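Long-range contacts in ABC transporter periplasmic substrate-binding protein (Desulfovibrio alaskensis, PDB 5MY5), which probably captures tungstate selectively in the periplasm and delivers it to an ABC transporter for import: residues T33-N38 with L80-A85; T100-N105 with Y224-V229. The protein carries 2 engineered substitutions. All blocks are in the same frame, centred on the assembly; numbering follows the deposited sequence. Where two conformers were deposited one is given.

In the fold
Both interactions lie in one lobe of this periplasmic-binding-protein fold and reach the same mixed sheet, their centres about 9 Å apart. Along the chain they come in series: interaction 1 joins the start of helix 34-39 to the end of strand 78-81, and helix 84-92 then leads on to strand 100-112, whose beginning pairs with strand 221-228 in interaction 2. Strand 221-228 is also the antiparallel neighbour of strand 78-81, with a probable backbone hydrogen bond from Ser-225 to Val-81. A second link is a hydroxyl pair, Thr-36 with Tyr-224. Strand 221-228 is thus shared, paired with 78-81 along one edge and 100-112 along the other, and through Tyr-224 the lobe holds the helix start to its strands.

Interaction 1. Residues T33-N38 with L80-A85; sequences TTSTDN and LVHAPA
The N-terminal end of helix 34-39, with Thr-33 at the N-cap position, meets the imidazole of His-82 in the turn after strand 78-81. Strands 27-33 and 78-81 run parallel as neighbours in the sheet, so this contact joins the C-terminal ends of two parallel strands, where each runs on into a helix, a region that in periplasmic binding proteins often lies near the ligand cleft. Thr-33 and His-82 extend toward each other from opposite directions. Thr-33 OG1 arrives at the edge of the ring, in its plane, and forms a 2.6 Å hydrogen bond with His-82 NE2. The hydroxyl is placed for this by a chi1 of 69°, which tucks OG1 between the backbone N and the carbonyl carbon. The methyl CG2 of Thr-33 lies beside the imidazole, 3.4 Å from His-82 NE2, and also touches Val-81 CG1. Threonine suits the place: one branch bonds to the ring, the other packs against it and Val-81. On the helix, Thr-36 OG1 makes a second hydrogen bond to Thr-33 OG1 at 2.7 Å, and it also binds Tyr-224 OH. Ser-35 OG approaches His-82 NE2 obliquely, at 3.1 Å. Away from the imidazole, Thr-36 CG2 lies 4.4 Å from Leu-80 CD2, a loose contact. The far nitrogen of the ring, ND1, has a weak hydrogen bond to Asn-222. Thr-33 OG1 is therefore held by two hydrogen bonds, roughly at right angles, to His-82 NE2 and Thr-36 OG1; the nearby helix N-terminus, with its partial positive charge, would probably disfavour a protonated imidazole.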
loop_
_atom_site.group_PDB
_atom_site.type_symbol
_atom_site.label_atom_id
_atom_site.label_comp_id
_atom_site.label_asym_id
_atom_site.label_seq_id
_atom_site.Cartn_x
_atom_site.Cartn_y
_atom_site.Cartn_z
ATOM N N THR A 33 0.103 9.428 -0.106
ATOM C CA THR A 33 0.334 8.842 -1.423
ATOM C C THR A 33 -0.925 8.709 -2.234
ATOM O O THR A 33 -2.018 8.611 -1.679
ATOM C CB THR A 33 0.987 7.496 -1.315
ATOM O OG1 THR A 33 0.104 6.496 -0.760
ATOM C CG2 THR A 33 2.228 7.587 -0.388
ATOM N N THR A 34 -0.750 8.612 -3.560
ATOM C CA THR A 34 -1.834 8.399 -4.475
ATOM C C THR A 34 -2.597 7.136 -4.138
ATOM O O THR A 34 -3.788 7.138 -4.047
ATOM C CB THR A 34 -1.214 8.304 -5.873
ATOM O OG1 THR A 34 -0.479 9.504 -6.122
ATOM C CG2 THR A 34 -2.326 8.064 -6.967
ATOM N N SER A 35 -1.906 6.058 -3.802
ATOM C CA SER A 35 -2.581 4.841 -3.482
ATOM C C SER A 35 -3.439 5.039 -2.230
ATOM O O SER A 35 -4.585 4.508 -2.145
ATOM C CB SER A 35 -1.663 3.611 -3.285
ATOM O OG SER A 35 -0.705 3.845 -2.311
ATOM N N THR A 36 -2.901 5.788 -1.252
ATOM C CA THR A 36 -3.653 6.035 -0.006
ATOM C C THR A 36 -4.961 6.743 -0.345
ATOM O O THR A 36 -6.072 6.354 0.128
ATOM C CB THR A 36 -2.825 6.849 0.987
ATOM O OG1 THR A 36 -1.606 6.153 1.274
ATOM C CG2 THR A 36 -3.579 6.982 2.307
ATOM N N ASP A 37 -4.821 7.784 -1.106
ATOM C CA ASP A 37 -6.022 8.579 -1.464
ATOM C C ASP A 37 -7.051 7.709 -2.200
ATOM O O ASP A 37 -8.265 7.777 -1.888
ATOM C CB ASP A 37 -5.602 9.770 -2.261
ATOM C CG ASP A 37 -6.759 10.747 -2.555
ATOM O OD1 ASP A 37 -7.328 11.316 -1.605
ATOM O OD2 ASP A 37 -7.024 10.957 -3.730
ATOM N N ASN A 38 -6.595 6.927 -3.140
ATOM C CA ASN A 38 -7.493 6.008 -3.851
ATOM C C ASN A 38 -8.346 5.097 -3.006
ATOM O O ASN A 38 -9.450 4.769 -3.483
ATOM C CB ASN A 38 -6.756 5.177 -4.876
ATOM C CG ASN A 38 -6.223 6.024 -6.015
ATOM O OD1 ASN A 38 -6.667 7.131 -6.228
ATOM N ND2 ASN A 38 -5.262 5.477 -6.732
ATOM N N LEU A 80 1.888 10.727 5.882
ATOM C CA LEU A 80 1.233 9.369 6.100
ATOM C C LEU A 80 1.649 8.587 4.883
ATOM O O LEU A 80 1.138 8.761 3.792
ATOM C CB LEU A 80 -0.306 9.508 6.205
ATOM C CG LEU A 80 -1.030 8.180 6.414
ATOM C CD1 LEU A 80 -0.649 7.479 7.706
ATOM C CD2 LEU A 80 -2.568 8.496 6.331
ATOM N N VAL A 81 2.564 7.634 5.094
ATOM C CA VAL A 81 3.179 6.946 3.942
ATOM C C VAL A 81 3.394 5.481 4.282
ATOM O O VAL A 81 3.011 5.039 5.378
ATOM C CB VAL A 81 4.511 7.602 3.494
ATOM C CG1 VAL A 81 4.230 8.987 2.871
ATOM C CG2 VAL A 81 5.405 7.746 4.667
ATOM N N HIS A 82 3.914 4.744 3.300
ATOM C CA HIS A 82 3.998 3.281 3.443
ATOM C C HIS A 82 5.224 2.748 2.729
ATOM O O HIS A 82 5.110 1.953 1.778
ATOM C CB HIS A 82 2.710 2.618 2.945
ATOM C CG HIS A 82 2.228 3.146 1.644
ATOM N ND1 HIS A 82 2.554 2.573 0.448
ATOM C CD2 HIS A 82 1.448 4.229 1.335
ATOM C CE1 HIS A 82 2.002 3.262 -0.546
ATOM N NE2 HIS A 82 1.327 4.289 -0.030
ATOM N N ALA A 83 6.356 3.258 3.173
ATOM C CA ALA A 83 7.662 2.939 2.575
ATOM C C ALA A 83 8.796 2.962 3.637
ATOM O O ALA A 83 9.524 3.926 3.801
ATOM C CB ALA A 83 7.933 3.900 1.436
ATOM N N PRO A 84 8.882 1.827 4.353
ATOM C CA PRO A 84 9.688 1.829 5.577
ATOM C C PRO A 84 11.155 2.284 5.407
ATOM O O PRO A 84 11.609 3.054 6.189
ATOM C CB PRO A 84 9.536 0.385 6.073
ATOM C CG PRO A 84 8.185 -0.058 5.554
ATOM C CD PRO A 84 8.024 0.647 4.259
ATOM N N ALA A 85 11.862 1.830 4.381
ATOM C CA ALA A 85 13.273 2.267 4.225
ATOM C C ALA A 85 13.413 3.760 3.987
ATOM O O ALA A 85 14.257 4.421 4.607
ATOM C CB ALA A 85 13.991 1.488 3.103
#

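Interaction 2. Residues T100-N105 with Y224-V229; sequences TQLMYN and YSAIPV
Over one face of the Tyr-224 ring lies the methyl CE of Met-103, while at the ring's edge, in its plane, sits Asn-105 OD1. Met-103 CE is 4.2 Å from the centroid of the Tyr-224 ring and 27° off the normal, a CH-pi contact; the sulfur stands obliquely to the same ring, so the pair is also a Met-aromatic contact. The unbranched thioether of Met-103 bends at chi2 (-71°) so that CE ends over the ring. Asn-105 OD1 is 3.6 Å from Tyr-224 CE1, with the amide turned 65° from the ring; the same oxygen also accepts a hydrogen bond from Asn-222.

These groups line an antiparallel pairing of strands 100-112 and 221-228, part of the large mixed sheet. Thr-100 and Ala-226 form a hydrogen-bonded pair, with Thr-100 N to Ala-226 O at 2.9 Å. Gln-101 and Ser-225 follow as a non-hydrogen-bonded pair. Next comes a classic beta bulge: Leu-102 and Met-103 both lie opposite Tyr-224, whose O accepts from Leu-102 N and whose N donates to Met-103 O at 2.8 Å. Small Ala-226 admits the Leu-102 methyl CD1 to 3.7 Å from its CB, and helix 239-250 packs against Thr-100, Leu-102 and Ala-226. On the face that carries Gln-101 and Ser-225, in one of two conformers of Gln-101, NE2 donates to Ser-225 OG at 2.8 Å, a bond that may not be present all the time. The hydroxyl of Tyr-224, already bonded to Thr-36, also meets a water at 2.7 Å from its OH, and Asn-105 ND2 donates weakly to that same water.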
loop_
_atom_site.group_PDB
_atom_site.type_symbol
_atom_site.label_atom_id
_atom_site.label_comp_id
_atom_site.label_asym_id
_atom_site.label_seq_id
_atom_site.Cartn_x
_atom_site.Cartn_y
_atom_site.Cartn_z
ATOM N N THR A 100 5.464 6.397 13.507
ATOM C CA THR A 100 4.489 5.646 14.299
ATOM C C THR A 100 3.702 4.747 13.367
ATOM O O THR A 100 2.920 5.228 12.556
ATOM C CB THR A 100 3.542 6.601 15.106
ATOM O OG1 THR A 100 4.343 7.384 16.007
ATOM C CG2 THR A 100 2.576 5.879 15.894
ATOM N N GLN A 101 3.811 3.458 13.581
ATOM C CA GLN A 101 3.055 2.516 12.779
ATOM C C GLN A 101 1.616 2.521 13.199
ATOM O O GLN A 101 1.307 2.597 14.413
ATOM C CB GLN A 101 3.654 1.112 12.890
ATOM C CG GLN A 101 4.885 0.937 11.990
ATOM C CD GLN A 101 6.145 1.581 12.541
ATOM O OE1 GLN A 101 6.633 1.192 13.615
ATOM N NE2 GLN A 101 6.717 2.517 11.799
ATOM N N LEU A 102 0.722 2.431 12.254
ATOM C CA LEU A 102 -0.756 2.651 12.453
ATOM C C LEU A 102 -1.641 1.510 11.936
ATOM O O LEU A 102 -2.520 0.976 12.666
ATOM C CB LEU A 102 -1.221 4.015 11.987
ATOM C CG LEU A 102 -0.638 5.201 12.693
ATOM C CD1 LEU A 102 -0.983 6.500 11.959
ATOM C CD2 LEU A 102 -1.187 5.253 14.154
ATOM N N MET A 103 -1.423 1.030 10.715
ATOM C CA MET A 103 -2.157 -0.013 10.090
ATOM C C MET A 103 -1.427 -0.514 8.855
ATOM O O MET A 103 -0.498 0.123 8.432
ATOM C CB MET A 103 -3.522 0.427 9.628
ATOM C CG MET A 103 -3.614 1.483 8.613
ATOM S SD MET A 103 -3.197 3.186 9.006
ATOM C CE MET A 103 -3.702 3.936 7.508
ATOM N N TYR A 104 -1.865 -1.637 8.347
ATOM C CA TYR A 104 -1.376 -2.058 7.019
ATOM C C TYR A 104 -2.502 -2.457 6.105
ATOM O O TYR A 104 -3.493 -3.024 6.590
ATOM C CB TYR A 104 -0.369 -3.191 7.117
ATOM C CG TYR A 104 -0.831 -4.481 7.853
ATOM C CD1 TYR A 104 -1.351 -5.544 7.145
ATOM C CD2 TYR A 104 -0.653 -4.659 9.231
ATOM C CE1 TYR A 104 -1.747 -6.722 7.744
ATOM C CE2 TYR A 104 -0.969 -5.888 9.821
ATOM C CZ TYR A 104 -1.551 -6.884 9.056
ATOM O OH TYR A 104 -1.968 -8.072 9.581
ATOM N N ASN A 105 -2.391 -2.228 4.812
ATOM C CA ASN A 105 -3.147 -2.960 3.807
ATOM C C ASN A 105 -2.180 -4.023 3.208
ATOM O O ASN A 105 -1.151 -4.308 3.807
ATOM C CB ASN A 105 -3.883 -2.076 2.800
ATOM C CG ASN A 105 -2.974 -1.080 2.075
ATOM O OD1 ASN A 105 -1.771 -1.088 2.284
ATOM N ND2 ASN A 105 -3.549 -0.174 1.264
ATOM N N TYR A 224 1.653 1.128 6.956
ATOM C CA TYR A 224 1.562 2.567 7.064
ATOM C C TYR A 224 2.130 3.123 8.348
ATOM O O TYR A 224 1.860 2.518 9.454
ATOM C CB TYR A 224 0.112 3.008 7.050
ATOM C CG TYR A 224 -0.409 3.142 5.706
ATOM C CD1 TYR A 224 -0.778 2.023 4.969
ATOM C CD2 TYR A 224 -0.532 4.379 5.119
ATOM C CE1 TYR A 224 -1.268 2.144 3.673
ATOM C CE2 TYR A 224 -1.006 4.530 3.841
ATOM C CZ TYR A 224 -1.397 3.404 3.099
ATOM O OH TYR A 224 -1.871 3.573 1.835
ATOM N N SER A 225 2.814 4.266 8.243
ATOM C CA SER A 225 3.239 5.033 9.406
ATOM C C SER A 225 2.921 6.506 9.227
ATOM O O SER A 225 2.952 7.022 8.098
ATOM C CB SER A 225 4.710 4.859 9.629
ATOM O OG SER A 225 4.979 3.476 9.805
ATOM N N ALA A 226 2.713 7.171 10.362
ATOM C CA ALA A 226 2.670 8.622 10.366
ATOM C C ALA A 226 3.984 9.156 10.846
ATOM O O ALA A 226 4.634 8.537 11.753
ATOM C CB ALA A 226 1.538 9.155 11.265
ATOM N N ILE A 227 4.412 10.269 10.264
ATOM C CA ILE A 227 5.696 10.903 10.681
ATOM C C ILE A 227 5.490 12.395 10.717
ATOM O O ILE A 227 5.386 13.072 9.696
ATOM C CB ILE A 227 6.789 10.615 9.602
ATOM C CG1 ILE A 227 6.949 9.116 9.372
ATOM C CG2 ILE A 227 8.101 11.187 10.104
ATOM C CD1 ILE A 227 7.753 8.735 8.112
ATOM N N PRO A 228 5.470 12.971 11.942
ATOM C CA PRO A 228 5.500 14.420 12.109
ATOM C C PRO A 228 6.790 15.014 11.488
ATOM O O PRO A 228 7.857 14.446 11.739
ATOM C CB PRO A 228 5.447 14.615 13.621
ATOM C CG PRO A 228 4.737 13.383 14.133
ATOM C CD PRO A 228 5.322 12.275 13.220
ATOM N N VAL A 229 6.629 16.090 10.798
ATOM C CA VAL A 229 7.824 16.838 10.258
ATOM C C VAL A 229 8.485 17.472 11.488
ATOM O O VAL A 229 7.870 17.923 12.393
ATOM C CB VAL A 229 7.370 17.809 9.208
ATOM C CG1 VAL A 229 8.501 18.793 8.770
ATOM C CG2 VAL A 229 6.872 17.099 7.982
HETATM O O HOH W 1 -1.435 1.923 -0.310
#